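Local coordinates for Lin1840 protein (Listeria innocua serovar 6a, PDB 4ZOC) that probably hydrolyses terminal, non-reducing beta-D-glucosyl residues to release beta-D-glucose, as a family 3 glycoside hydrolase involved in beta-1,2-glucan metabolism, at residues A[66-69]-A[70-74]; A[210-213]-A[214-218]; A[305-308]-A[309-313]; A[334-338]-A[339-343]; A[483-486]-A[487-490]. The protein carries 2 engineered substitutions. All coordinates share one frame; numbering follows the deposited sequence.

Contact 1: A[66-69]-A[70-74]; sequences ALDM and IGIQE
The straightest bond between residues 66-69 and 70-74 runs from Gln73 N to Met69 O, 2.8 Å long with an N-H...O angle of 170°. It is one of four successive alpha-helical bonds in the first turns of helix 66-79, which connects strands 59-61 and 87-90 in a beta-alpha-beta unit of the TIM barrel. Ile70 N is held by Ala66 O at 2.9 Å, while Gly71 N and Ile72 N reach Leu67 O and Asp68 O, each at 3.0 Å. Asp68 illustrates how a buried carboxylate can be satisfied from two parts of the chain: Ser64 takes OD2, and Thr33 with the backbone N of Asn34 takes OD1. That same OD1 of Asp68 meets the methyl end of Ile72, CD1, at 3.5 Å, the two side chains crossing obliquely one turn apart. Met69 and Ile72 also both rest on Phe88 of strand 87-90, and Gln73 spans the amide N of Leu86 and the carbonyl of Pro345. Packing along the helix is finished by Met69. With CG anti to the backbone N (chi1 177°) and the chain bent at both later torsions, its thioether folds back along the helix, placing Met69 CE 3.7 Å from Ile70 CG1.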
loop_
_atom_site.group_PDB
_atom_site.type_symbol
_atom_site.label_atom_id
_atom_site.label_comp_id
_atom_site.label_asym_id
_atom_site.label_seq_id
_atom_site.Cartn_x
_atom_site.Cartn_y
_atom_site.Cartn_z
ATOM N N ALA A 66 40.288 15.832 -4.514
ATOM C CA ALA A 66 41.290 15.455 -5.536
ATOM C C ALA A 66 42.560 14.990 -4.901
ATOM O O ALA A 66 43.125 14.046 -5.377
ATOM C CB ALA A 66 41.594 16.620 -6.447
ATOM N N LEU A 67 42.989 15.613 -3.798
ATOM C CA LEU A 67 44.247 15.210 -3.168
ATOM C C LEU A 67 44.108 13.842 -2.433
ATOM O O LEU A 67 45.075 13.079 -2.295
ATOM C CB LEU A 67 44.793 16.271 -2.225
ATOM C CG LEU A 67 45.962 17.163 -2.610
ATOM C CD1 LEU A 67 46.019 17.612 -4.060
ATOM C CD2 LEU A 67 46.029 18.389 -1.694
ATOM N N ASP A 68 42.916 13.587 -1.905
ATOM C CA ASP A 68 42.582 12.319 -1.314
ATOM C C ASP A 68 42.763 11.263 -2.414
ATOM O O ASP A 68 43.510 10.262 -2.244
ATOM C CB ASP A 68 41.152 12.311 -0.735
ATOM C CG ASP A 68 40.967 11.349 0.430
ATOM O OD1 ASP A 68 41.933 10.688 0.882
ATOM O OD2 ASP A 68 39.797 11.208 0.897
ATOM N N MET A 69 42.117 11.483 -3.543
ATOM C CA MET A 69 42.208 10.559 -4.673
ATOM C C MET A 69 43.678 10.335 -5.114
ATOM O O MET A 69 44.172 9.193 -5.238
ATOM C CB MET A 69 41.344 11.091 -5.809
ATOM C CG MET A 69 41.353 10.304 -7.106
ATOM S SD MET A 69 42.779 10.402 -8.170
ATOM C CE MET A 69 42.462 11.981 -8.965
ATOM N N ILE A 70 44.379 11.412 -5.342
ATOM C CA ILE A 70 45.777 11.305 -5.865
ATOM C C ILE A 70 46.672 10.563 -4.907
ATOM O O ILE A 70 47.453 9.688 -5.339
ATOM C CB ILE A 70 46.350 12.680 -6.234
ATOM C CG1 ILE A 70 45.643 13.254 -7.456
ATOM C CG2 ILE A 70 47.872 12.597 -6.485
ATOM C CD1 ILE A 70 45.753 14.763 -7.556
ATOM N N GLY A 71 46.532 10.842 -3.607
ATOM C CA GLY A 71 47.351 10.201 -2.568
ATOM C C GLY A 71 47.080 8.707 -2.539
ATOM O O GLY A 71 47.987 7.899 -2.466
ATOM N N ILE A 72 45.780 8.351 -2.578
ATOM C CA ILE A 72 45.367 6.984 -2.521
ATOM C C ILE A 72 45.797 6.228 -3.747
ATOM O O ILE A 72 46.306 5.106 -3.599
ATOM C CB ILE A 72 43.836 6.884 -2.309
ATOM C CG1 ILE A 72 43.448 7.307 -0.890
ATOM C CG2 ILE A 72 43.331 5.462 -2.567
ATOM C CD1 ILE A 72 41.935 7.555 -0.758
ATOM N N GLN A 73 45.541 6.789 -4.943
ATOM C CA GLN A 73 45.860 6.122 -6.191
ATOM C C GLN A 73 47.418 5.977 -6.295
ATOM O O GLN A 73 47.958 4.932 -6.739
ATOM C CB GLN A 73 45.328 6.921 -7.353
ATOM C CG GLN A 73 45.447 6.277 -8.732
ATOM C CD GLN A 73 44.425 5.147 -8.900
ATOM O OE1 GLN A 73 44.568 4.061 -8.286
ATOM N NE2 GLN A 73 43.414 5.380 -9.716
ATOM N N GLU A 74 48.148 6.990 -5.858
ATOM C CA GLU A 74 49.629 6.938 -5.959
ATOM C C GLU A 74 50.214 5.852 -5.083
ATOM O O GLU A 74 51.004 5.024 -5.540
ATOM C CB GLU A 74 50.260 8.343 -5.630
ATOM C CG GLU A 74 51.718 8.425 -6.089
ATOM C CD GLU A 74 52.241 9.833 -6.216
ATOM O OE1 GLU A 74 51.692 10.733 -5.543
ATOM O OE2 GLU A 74 53.216 10.031 -7.007
#

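Contact 2: A[210-213]-A[214-218]; sequences MSTR and ELYQN
Met210 meets Leu215 before the helix has begun, its CG lying 4.1 Å from Leu215 CB as the two side chains cross at about a right angle. Ser211 follows as the N-cap: its OG sits between the backbone N and the carbonyl carbon (chi1 76°), where it can turn in to accept from Glu214 N at 3.1 Å, while its carbonyl O receives Leu215 N. The same hydroxyl is bonded to Asp242 of the second subunit, so this worked case of helix capping stands at the dimer interface, at the start of helix 212-219 in the TIM-barrel domain. Thr212 runs beside Tyr216, Thr212 CG2 being 3.8 Å from Tyr216 CE1, and Thr212 O both accepts Tyr216 N and lies at the ring edge, in its plane. Tyr216 OH continues to Glu260. Arg213 forms a salt bridge with Glu214, NH1 to OE1 at 2.9 Å, on the anti lone pair of that oxygen and with guanidinium and carboxylate planes 52° apart. Its NH2 makes a second salt bridge, to Asp242 of the second subunit. A water in the guanidinium plane accepts from Arg213 NH1 at 3.0 Å and donates to Gln217 OE1, which also accepts from Tyr688 N.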
loop_
_atom_site.group_PDB
_atom_site.type_symbol
_atom_site.label_atom_id
_atom_site.label_comp_id
_atom_site.label_asym_id
_atom_site.label_seq_id
_atom_site.Cartn_x
_atom_site.Cartn_y
_atom_site.Cartn_z
ATOM N N MET A 210 4.677 -6.325 -5.678
ATOM C CA MET A 210 3.775 -6.040 -6.791
ATOM C C MET A 210 3.814 -7.245 -7.755
ATOM O O MET A 210 4.763 -8.083 -7.742
ATOM C CB MET A 210 4.099 -4.736 -7.546
ATOM C CG MET A 210 5.392 -4.707 -8.381
ATOM S SD MET A 210 6.898 -4.387 -7.441
ATOM C CE MET A 210 6.633 -2.743 -6.810
ATOM N N SER A 211 2.800 -7.342 -8.578
ATOM C CA SER A 211 2.786 -8.385 -9.604
ATOM C C SER A 211 3.985 -8.149 -10.605
ATOM O O SER A 211 4.439 -7.046 -10.819
ATOM C CB SER A 211 1.459 -8.477 -10.322
ATOM O OG SER A 211 1.302 -7.413 -11.279
ATOM N N THR A 212 4.472 -9.234 -11.161
ATOM C CA THR A 212 5.472 -9.170 -12.234
ATOM C C THR A 212 5.049 -8.230 -13.348
ATOM O O THR A 212 5.816 -7.364 -13.803
ATOM C CB THR A 212 5.810 -10.541 -12.732
ATOM O OG1 THR A 212 6.050 -11.451 -11.616
ATOM C CG2 THR A 212 7.069 -10.436 -13.585
ATOM N N ARG A 213 3.765 -8.298 -13.714
ATOM C CA ARG A 213 3.254 -7.454 -14.786
ATOM C C ARG A 213 3.369 -5.991 -14.398
ATOM O O ARG A 213 3.738 -5.167 -15.217
ATOM C CB ARG A 213 1.782 -7.765 -15.120
ATOM C CG ARG A 213 1.241 -6.948 -16.325
ATOM C CD ARG A 213 -0.282 -7.132 -16.512
ATOM N NE ARG A 213 -0.919 -6.980 -15.184
ATOM C CZ ARG A 213 -1.032 -5.812 -14.538
ATOM N NH1 ARG A 213 -0.597 -4.686 -15.114
ATOM N NH2 ARG A 213 -1.528 -5.742 -13.253
ATOM N N GLU A 214 3.008 -5.672 -13.137
ATOM C CA GLU A 214 3.102 -4.257 -12.707
ATOM C C GLU A 214 4.590 -3.793 -12.600
ATOM O O GLU A 214 4.952 -2.670 -12.977
ATOM C CB GLU A 214 2.446 -4.045 -11.339
ATOM C CG GLU A 214 0.999 -3.660 -11.552
ATOM C CD GLU A 214 0.842 -2.353 -12.320
ATOM O OE1 GLU A 214 0.165 -2.409 -13.444
ATOM O OE2 GLU A 214 1.400 -1.340 -11.787
ATOM N N LEU A 215 5.436 -4.673 -12.125
ATOM C CA LEU A 215 6.900 -4.405 -12.186
ATOM C C LEU A 215 7.356 -4.006 -13.573
ATOM O O LEU A 215 7.937 -2.939 -13.839
ATOM C CB LEU A 215 7.657 -5.631 -11.661
ATOM C CG LEU A 215 9.194 -5.459 -11.694
ATOM C CD1 LEU A 215 9.685 -4.442 -10.671
ATOM C CD2 LEU A 215 9.729 -6.834 -11.287
ATOM N N TYR A 216 6.999 -4.829 -14.558
ATOM C CA TYR A 216 7.348 -4.454 -15.958
ATOM C C TYR A 216 6.668 -3.189 -16.452
ATOM O O TYR A 216 7.271 -2.375 -17.207
ATOM C CB TYR A 216 6.986 -5.584 -16.931
ATOM C CG TYR A 216 8.029 -6.696 -17.053
ATOM C CD1 TYR A 216 8.068 -7.735 -16.211
ATOM C CD2 TYR A 216 9.037 -6.612 -18.044
ATOM C CE1 TYR A 216 9.043 -8.723 -16.320
ATOM C CE2 TYR A 216 9.997 -7.593 -18.155
ATOM C CZ TYR A 216 9.988 -8.667 -17.316
ATOM O OH TYR A 216 10.943 -9.667 -17.417
ATOM N N GLN A 217 5.371 -3.055 -16.120
ATOM C CA GLN A 217 4.578 -1.965 -16.692
ATOM C C GLN A 217 5.021 -0.579 -16.246
ATOM O O GLN A 217 5.142 0.346 -17.077
ATOM C CB GLN A 217 3.050 -2.084 -16.314
ATOM C CG GLN A 217 2.220 -1.052 -17.015
ATOM C CD GLN A 217 2.224 -1.261 -18.522
ATOM O OE1 GLN A 217 1.925 -2.343 -19.011
ATOM N NE2 GLN A 217 2.536 -0.228 -19.247
ATOM N N ASN A 218 5.282 -0.455 -14.938
ATOM C CA ASN A 218 5.480 0.842 -14.269
ATOM C C ASN A 218 6.852 1.038 -13.588
ATOM O O ASN A 218 7.386 2.145 -13.557
ATOM C CB ASN A 218 4.340 1.111 -13.320
ATOM C CG ASN A 218 3.036 1.396 -14.073
ATOM O OD1 ASN A 218 3.017 2.159 -15.004
ATOM N ND2 ASN A 218 1.969 0.781 -13.673
HETATM O O HOH W 1 0.036 -3.955 -17.942
#

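Contact 3: A[305-308]-A[309-313]; sequences TCYI and HELKG
Tyr307 O is gripped by two backbone amides: Leu311 N at 3.0 Å, in a straight helical bond of 164°, and Glu310 N at 3.3 Å, in a weak one. Glu310 N is thus shared, since its shorter bond, 2.9 Å, goes to Cys306 O. The divided donor marks a departure from regular helix, and the next turn completes it. Ile308 O does not take the amide of Lys312; a water stands between them, donating to Ile308 O at 2.8 Å and accepting from Lys312 N at 2.9 Å. This is a clear example of a helix kinked with a solvent molecule spliced into its bonding. The helix is 306-316, which follows the last strand of the TIM barrel, 301-302. Glu301 on that strand accepts from the N atoms of Cys306 and Tyr307 at the helix start, while the Thr305 side chain, at the N-cap position, makes no capping bond. The side chains pack in two groups. On one flank the His309 ring takes Ile308 CG2 almost squarely over its centre, a CH-pi contact of 3.9 Å to the centroid. The methyl gets there because it occupies the place between the backbone N and the carbonyl carbon, CG1 having gone anti to N (chi1 -157°). Thr305 CB approaches His309 CD2 to 3.5 Å, and the imidazole is further fixed by a bond from NE2 to the carbonyl of Met47. On another flank Leu311 CD1 lies 3.8 Å from Tyr307 CB, and the tyrosine hydroxyl extends to the carbonyl of Val298.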
loop_
_atom_site.group_PDB
_atom_site.type_symbol
_atom_site.label_atom_id
_atom_site.label_comp_id
_atom_site.label_asym_id
_atom_site.label_seq_id
_atom_site.Cartn_x
_atom_site.Cartn_y
_atom_site.Cartn_z
ATOM N N THR A 305 32.185 -7.541 3.669
ATOM C CA THR A 305 33.265 -8.448 3.576
ATOM C C THR A 305 32.862 -9.866 3.225
ATOM O O THR A 305 33.689 -10.730 3.358
ATOM C CB THR A 305 34.067 -8.468 4.869
ATOM O OG1 THR A 305 33.242 -8.912 5.937
ATOM C CG2 THR A 305 34.585 -7.080 5.242
ATOM N N CYS A 306 31.653 -10.130 2.694
ATOM C CA CYS A 306 31.301 -11.437 2.335
ATOM C C CYS A 306 32.196 -11.991 1.225
ATOM O O CYS A 306 32.727 -13.096 1.363
ATOM C CB CYS A 306 29.810 -11.548 1.872
ATOM S SG CYS A 306 28.685 -10.925 3.122
ATOM N N TYR A 307 32.338 -11.257 0.117
ATOM C CA TYR A 307 33.206 -11.708 -0.958
ATOM C C TYR A 307 34.611 -11.944 -0.496
ATOM O O TYR A 307 35.187 -13.059 -0.690
ATOM C CB TYR A 307 33.214 -10.766 -2.164
ATOM C CG TYR A 307 31.948 -10.817 -3.073
ATOM C CD1 TYR A 307 30.933 -11.787 -2.914
ATOM C CD2 TYR A 307 31.778 -9.868 -4.076
ATOM C CE1 TYR A 307 29.860 -11.830 -3.761
ATOM C CE2 TYR A 307 30.709 -9.920 -4.940
ATOM C CZ TYR A 307 29.708 -10.884 -4.749
ATOM O OH TYR A 307 28.672 -10.983 -5.608
ATOM N N ILE A 308 35.173 -10.902 0.111
ATOM C CA ILE A 308 36.589 -10.943 0.493
ATOM C C ILE A 308 36.933 -12.151 1.395
ATOM O O ILE A 308 37.939 -12.833 1.180
ATOM C CB ILE A 308 37.015 -9.545 0.977
ATOM C CG1 ILE A 308 38.528 -9.377 0.836
ATOM C CG2 ILE A 308 36.584 -9.244 2.386
ATOM C CD1 ILE A 308 38.958 -8.897 -0.528
ATOM N N HIS A 309 36.074 -12.447 2.367
ATOM C CA HIS A 309 36.340 -13.522 3.318
ATOM C C HIS A 309 35.847 -14.910 2.871
ATOM O O HIS A 309 36.412 -15.924 3.315
ATOM C CB HIS A 309 35.814 -13.150 4.708
ATOM C CG HIS A 309 36.537 -12.001 5.337
ATOM N ND1 HIS A 309 37.888 -11.790 5.177
ATOM C CD2 HIS A 309 36.089 -10.978 6.109
ATOM C CE1 HIS A 309 38.238 -10.670 5.799
ATOM N NE2 HIS A 309 37.166 -10.167 6.382
ATOM N N GLU A 310 34.889 -14.986 1.961
ATOM C CA GLU A 310 34.248 -16.301 1.605
ATOM C C GLU A 310 34.421 -16.870 0.179
ATOM O O GLU A 310 34.242 -18.113 -0.042
ATOM C CB GLU A 310 32.720 -16.267 1.868
ATOM C CG GLU A 310 32.376 -15.792 3.252
ATOM C CD GLU A 310 32.640 -16.798 4.339
ATOM O OE1 GLU A 310 32.971 -17.984 4.063
ATOM O OE2 GLU A 310 32.471 -16.408 5.524
ATOM N N LEU A 311 34.742 -16.026 -0.802
ATOM C CA LEU A 311 34.803 -16.487 -2.217
ATOM C C LEU A 311 35.872 -17.531 -2.383
ATOM O O LEU A 311 35.671 -18.480 -3.129
ATOM C CB LEU A 311 35.039 -15.344 -3.188
ATOM C CG LEU A 311 33.839 -14.430 -3.497
ATOM C CD1 LEU A 311 34.210 -13.475 -4.596
ATOM C CD2 LEU A 311 32.639 -15.221 -3.968
ATOM N N LYS A 312 36.997 -17.385 -1.680
ATOM C CA LYS A 312 38.047 -18.369 -1.909
ATOM C C LYS A 312 37.577 -19.765 -1.486
ATOM O O LYS A 312 37.633 -20.666 -2.282
ATOM C CB LYS A 312 39.385 -17.959 -1.289
ATOM C CG LYS A 312 40.511 -18.936 -1.685
ATOM C CD LYS A 312 41.040 -19.565 -0.438
ATOM C CE LYS A 312 41.861 -18.552 0.336
ATOM N NZ LYS A 312 42.822 -19.335 1.134
ATOM N N GLY A 313 37.058 -19.930 -0.276
ATOM C CA GLY A 313 36.489 -21.233 0.141
ATOM C C GLY A 313 35.389 -21.806 -0.800
ATOM O O GLY A 313 35.368 -23.008 -1.088
HETATM O O HOH W 2 38.029 -15.457 0.197
#

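Contact 4: A[334-338]-A[339-343]; sequences NLKND and LGLFE
Leu335 and Leu339 are brought side by side by different first torsions: Leu335 turns CG anti to its backbone N (chi1 174°), whereas Leu339 keeps CG beside its own (chi1 -66°). Leu335 CD1 and Leu339 CD1 meet at 3.8 Å. Here helix 322-338 ends in a Schellman motif, and Gly340 carries it. A positive phi of 81° turns the chain out of the helix, as glycine does readily, and two bonds return to the last turn, Gly340 N to Asn337 O at 2.9 Å and Leu341 N to Lys336 O at 3.1 Å. The motif commonly includes an apolar contact straddling the turn, and this one follows the rule with Leu341 CD1 placed 3.9 Å from Lys336 CB. One residue later the Phe342 ring presents its edge to Asn337, whose CB lies in the ring plane and whose OD1 is 3.7 Å from Phe342 CD2; the two side chains cross at about a right angle. A water tightens this corner, accepting from Phe342 N at 3.0 Å and lying 2.6 Å from Glu343 OE1. Polar ends continue outward: Asn337 OD1 and Glu343 OE2 both hold Met1 N, Asp338 pairs with Lys232, and Lys336 NZ reaches Gln21. Phe342 packs on Leu9 of helix 3-12, while Lys336 and Leu339 lie against Val87 of strand 87-90, so that the helix end is wedged between the N-terminal helix and the barrel.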
loop_
_atom_site.group_PDB
_atom_site.type_symbol
_atom_site.label_atom_id
_atom_site.label_comp_id
_atom_site.label_asym_id
_atom_site.label_seq_id
_atom_site.Cartn_x
_atom_site.Cartn_y
_atom_site.Cartn_z
ATOM N N ASN A 334 36.995 -3.683 -17.511
ATOM C CA ASN A 334 36.391 -2.999 -18.691
ATOM C C ASN A 334 35.911 -1.587 -18.308
ATOM O O ASN A 334 36.186 -0.689 -19.014
ATOM C CB ASN A 334 35.183 -3.744 -19.315
ATOM C CG ASN A 334 35.596 -4.883 -20.237
ATOM O OD1 ASN A 334 36.740 -4.963 -20.646
ATOM N ND2 ASN A 334 34.684 -5.790 -20.498
ATOM N N LEU A 335 35.253 -1.413 -17.153
ATOM C CA LEU A 335 34.922 -0.065 -16.641
ATOM C C LEU A 335 36.151 0.817 -16.516
ATOM O O LEU A 335 36.144 1.996 -16.939
ATOM C CB LEU A 335 34.188 -0.176 -15.321
ATOM C CG LEU A 335 33.909 1.151 -14.590
ATOM C CD1 LEU A 335 33.075 2.092 -15.425
ATOM C CD2 LEU A 335 33.261 0.902 -13.230
ATOM N N LYS A 336 37.211 0.243 -15.933
ATOM C CA LYS A 336 38.389 1.027 -15.688
ATOM C C LYS A 336 38.969 1.421 -17.025
ATOM O O LYS A 336 39.421 2.567 -17.219
ATOM C CB LYS A 336 39.403 0.301 -14.850
ATOM C CG LYS A 336 38.923 0.025 -13.459
ATOM C CD LYS A 336 39.767 -0.864 -12.602
ATOM C CE LYS A 336 39.295 -0.673 -11.166
ATOM N NZ LYS A 336 40.039 -1.436 -10.156
ATOM N N ASN A 337 38.915 0.500 -17.981
ATOM C CA ASN A 337 39.407 0.796 -19.355
ATOM C C ASN A 337 38.597 1.862 -20.087
ATOM O O ASN A 337 39.176 2.748 -20.703
ATOM C CB ASN A 337 39.552 -0.513 -20.154
ATOM C CG ASN A 337 40.470 -0.398 -21.369
ATOM O OD1 ASN A 337 41.477 0.332 -21.386
ATOM N ND2 ASN A 337 40.128 -1.139 -22.377
ATOM N N ASP A 338 37.261 1.808 -19.938
ATOM C CA ASP A 338 36.343 2.769 -20.459
ATOM C C ASP A 338 36.644 4.156 -19.949
ATOM O O ASP A 338 36.440 5.117 -20.670
ATOM C CB ASP A 338 34.881 2.363 -20.136
ATOM C CG ASP A 338 34.406 1.144 -20.946
ATOM O OD1 ASP A 338 35.103 0.671 -21.881
ATOM O OD2 ASP A 338 33.304 0.656 -20.684
ATOM N N LEU A 339 37.109 4.262 -18.700
ATOM C CA LEU A 339 37.433 5.564 -18.057
ATOM C C LEU A 339 38.891 6.019 -18.396
ATOM O O LEU A 339 39.321 7.092 -18.020
ATOM C CB LEU A 339 37.240 5.471 -16.565
ATOM C CG LEU A 339 35.791 5.264 -16.100
ATOM C CD1 LEU A 339 35.776 4.657 -14.728
ATOM C CD2 LEU A 339 35.123 6.619 -16.111
ATOM N N GLY A 340 39.637 5.192 -19.129
ATOM C CA GLY A 340 40.994 5.570 -19.542
ATOM C C GLY A 340 42.044 5.365 -18.460
ATOM O O GLY A 340 43.184 5.851 -18.598
ATOM N N LEU A 341 41.704 4.625 -17.406
ATOM C CA LEU A 341 42.577 4.503 -16.225
ATOM C C LEU A 341 43.867 3.802 -16.492
ATOM O O LEU A 341 44.807 4.028 -15.753
ATOM C CB LEU A 341 41.837 3.872 -15.034
ATOM C CG LEU A 341 40.616 4.725 -14.660
ATOM C CD1 LEU A 341 39.921 3.947 -13.483
ATOM C CD2 LEU A 341 40.938 6.181 -14.277
ATOM N N PHE A 342 43.912 2.906 -17.495
ATOM C CA PHE A 342 45.202 2.245 -17.799
ATOM C C PHE A 342 46.224 3.126 -18.522
ATOM O O PHE A 342 47.410 2.798 -18.542
ATOM C CB PHE A 342 44.975 0.947 -18.552
ATOM C CG PHE A 342 44.234 -0.077 -17.751
ATOM C CD1 PHE A 342 44.873 -0.733 -16.713
ATOM C CD2 PHE A 342 42.908 -0.388 -18.036
ATOM C CE1 PHE A 342 44.252 -1.678 -15.998
ATOM C CE2 PHE A 342 42.260 -1.344 -17.292
ATOM C CZ PHE A 342 42.914 -1.974 -16.259
ATOM N N GLU A 343 45.762 4.218 -19.106
ATOM C CA GLU A 343 46.633 5.246 -19.748
ATOM C C GLU A 343 46.879 6.403 -18.782
ATOM O O GLU A 343 47.990 6.828 -18.634
ATOM C CB GLU A 343 46.053 5.808 -21.030
ATOM C CG GLU A 343 45.950 4.849 -22.194
ATOM C CD GLU A 343 44.897 3.779 -21.985
ATOM O OE1 GLU A 343 43.711 4.116 -21.715
ATOM O OE2 GLU A 343 45.279 2.616 -22.127
HETATM O O HOH W 3 42.426 2.646 -20.041
#

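Contact 5: A[483-486]-A[487-490]; sequences PEAQ and YQLA
The first turns of helix 484-494, the helical arm of a beta-alpha-beta unit between strands 459-465 and 500-505 in the C-terminal family 3 domain, join residues 483-486 to 487-490. Pro483 occupies the N-cap position, and from there the regular bonds begin: Gln488 N to Glu484 O and Leu489 N to Ala485 O, both 2.9 Å, then Ala490 N to Gln486 O at 3.1 Å. The side chains add a cluster round Glu484. Its CG stands anti to the backbone N (chi1 -175°) and the chain then bends, which lays the carboxylate across Tyr487, Glu484 OE1 being 3.6 Å from Tyr487 CD2 with carboxylate and ring planes only 22° apart. Pro483 O comes to 3.7 Å from Tyr487 CD2 as well. On another side of Glu484, the amide of Gln488 reaches back along an extended chain, and its NE2 lies 3.6 Å from Glu484 CG. Gln486 is the contrasting case, its amide being spent on Gly465 N and the carbonyl of Tyr439, beside the sheet. Tyr487 OH bonds to Glu511 O and Leu482 N. Arg481, just ahead of the helix, makes a salt bridge with Glu484 OE1 and a cation-pi contact with the Tyr487 ring. One guanidinium therefore serves both acid and aromatic, and its charge would be expected to favour the ionised form of Glu484 and to hold the carboxylate close to the tyrosine.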
loop_
_atom_site.group_PDB
_atom_site.type_symbol
_atom_site.label_atom_id
_atom_site.label_comp_id
_atom_site.label_asym_id
_atom_site.label_seq_id
_atom_site.Cartn_x
_atom_site.Cartn_y
_atom_site.Cartn_z
ATOM N N PRO A 483 5.998 20.264 11.099
ATOM C CA PRO A 483 5.723 20.427 12.541
ATOM C C PRO A 483 4.512 21.262 12.786
ATOM O O PRO A 483 4.269 22.275 12.051
ATOM C CB PRO A 483 6.998 21.034 13.087
ATOM C CG PRO A 483 8.080 20.686 12.108
ATOM C CD PRO A 483 7.409 20.553 10.760
ATOM N N GLU A 484 3.671 20.875 13.743
ATOM C CA GLU A 484 2.419 21.614 13.911
ATOM C C GLU A 484 2.627 23.115 14.226
ATOM O O GLU A 484 1.796 23.940 13.856
ATOM C CB GLU A 484 1.567 20.923 14.957
ATOM C CG GLU A 484 0.221 21.532 15.122
ATOM C CD GLU A 484 -0.704 21.414 13.903
ATOM O OE1 GLU A 484 -0.410 20.520 12.996
ATOM O OE2 GLU A 484 -1.764 22.182 13.970
ATOM N N ALA A 485 3.757 23.476 14.860
ATOM C CA ALA A 485 4.113 24.869 15.090
ATOM C C ALA A 485 4.131 25.710 13.830
ATOM O O ALA A 485 3.830 26.900 13.880
ATOM C CB ALA A 485 5.445 24.958 15.791
ATOM N N GLN A 486 4.484 25.113 12.680
ATOM C CA GLN A 486 4.461 25.847 11.442
ATOM C C GLN A 486 3.049 26.093 10.903
ATOM O O GLN A 486 2.782 27.154 10.401
ATOM C CB GLN A 486 5.333 25.169 10.379
ATOM C CG GLN A 486 6.799 25.097 10.846
ATOM C CD GLN A 486 7.749 24.751 9.722
ATOM O OE1 GLN A 486 7.531 25.126 8.571
ATOM N NE2 GLN A 486 8.816 24.019 10.047
ATOM N N TYR A 487 2.152 25.135 11.023
ATOM C CA TYR A 487 0.759 25.387 10.700
ATOM C C TYR A 487 0.179 26.406 11.674
ATOM O O TYR A 487 -0.561 27.307 11.230
ATOM C CB TYR A 487 -0.107 24.117 10.714
ATOM C CG TYR A 487 0.323 23.063 9.712
ATOM C CD1 TYR A 487 -0.138 23.105 8.441
ATOM C CD2 TYR A 487 1.160 22.004 10.076
ATOM C CE1 TYR A 487 0.240 22.154 7.494
ATOM C CE2 TYR A 487 1.587 21.082 9.133
ATOM C CZ TYR A 487 1.095 21.132 7.869
ATOM O OH TYR A 487 1.486 20.130 6.975
ATOM N N GLN A 488 0.564 26.346 12.940
ATOM C CA GLN A 488 0.102 27.372 13.894
ATOM C C GLN A 488 0.600 28.761 13.500
ATOM O O GLN A 488 -0.101 29.745 13.671
ATOM C CB GLN A 488 0.506 27.044 15.356
ATOM C CG GLN A 488 -0.090 25.752 15.914
ATOM C CD GLN A 488 0.711 25.255 17.115
ATOM O OE1 GLN A 488 1.677 25.911 17.600
ATOM N NE2 GLN A 488 0.315 24.120 17.634
ATOM N N LEU A 489 1.842 28.856 13.084
ATOM C CA LEU A 489 2.383 30.131 12.594
ATOM C C LEU A 489 1.637 30.669 11.411
ATOM O O LEU A 489 1.318 31.855 11.371
ATOM C CB LEU A 489 3.929 29.988 12.306
ATOM C CG LEU A 489 4.638 31.187 11.748
ATOM C CD1 LEU A 489 4.495 32.426 12.628
ATOM C CD2 LEU A 489 6.153 30.860 11.554
ATOM N N ALA A 490 1.341 29.847 10.423
ATOM C CA ALA A 490 0.582 30.322 9.247
ATOM C C ALA A 490 -0.817 30.839 9.680
ATOM O O ALA A 490 -1.277 31.837 9.213
ATOM C CB ALA A 490 0.465 29.184 8.274
#

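Along the chain the five contacts come strictly in series, and none touches another. Contacts 1, 2 and 3 lie on helices 66-79, 212-219 and 306-316 of the TIM-barrel domain, with centres 27 to 44 Å apart. Contact 4 closes helix 322-338, the next helix after that of contact 3. It also comes nearest to contact 1, the closest atoms being about 5 Å apart, and both pack on strand 87-90. Contact 5 belongs to the C-terminal domain and its mixed sheet, with its centre 54 Å from that of contact 4, on the opposite side of the chain's centre. Contact 2 alone meets the second subunit, placing the start of helix 212-219 at the interface.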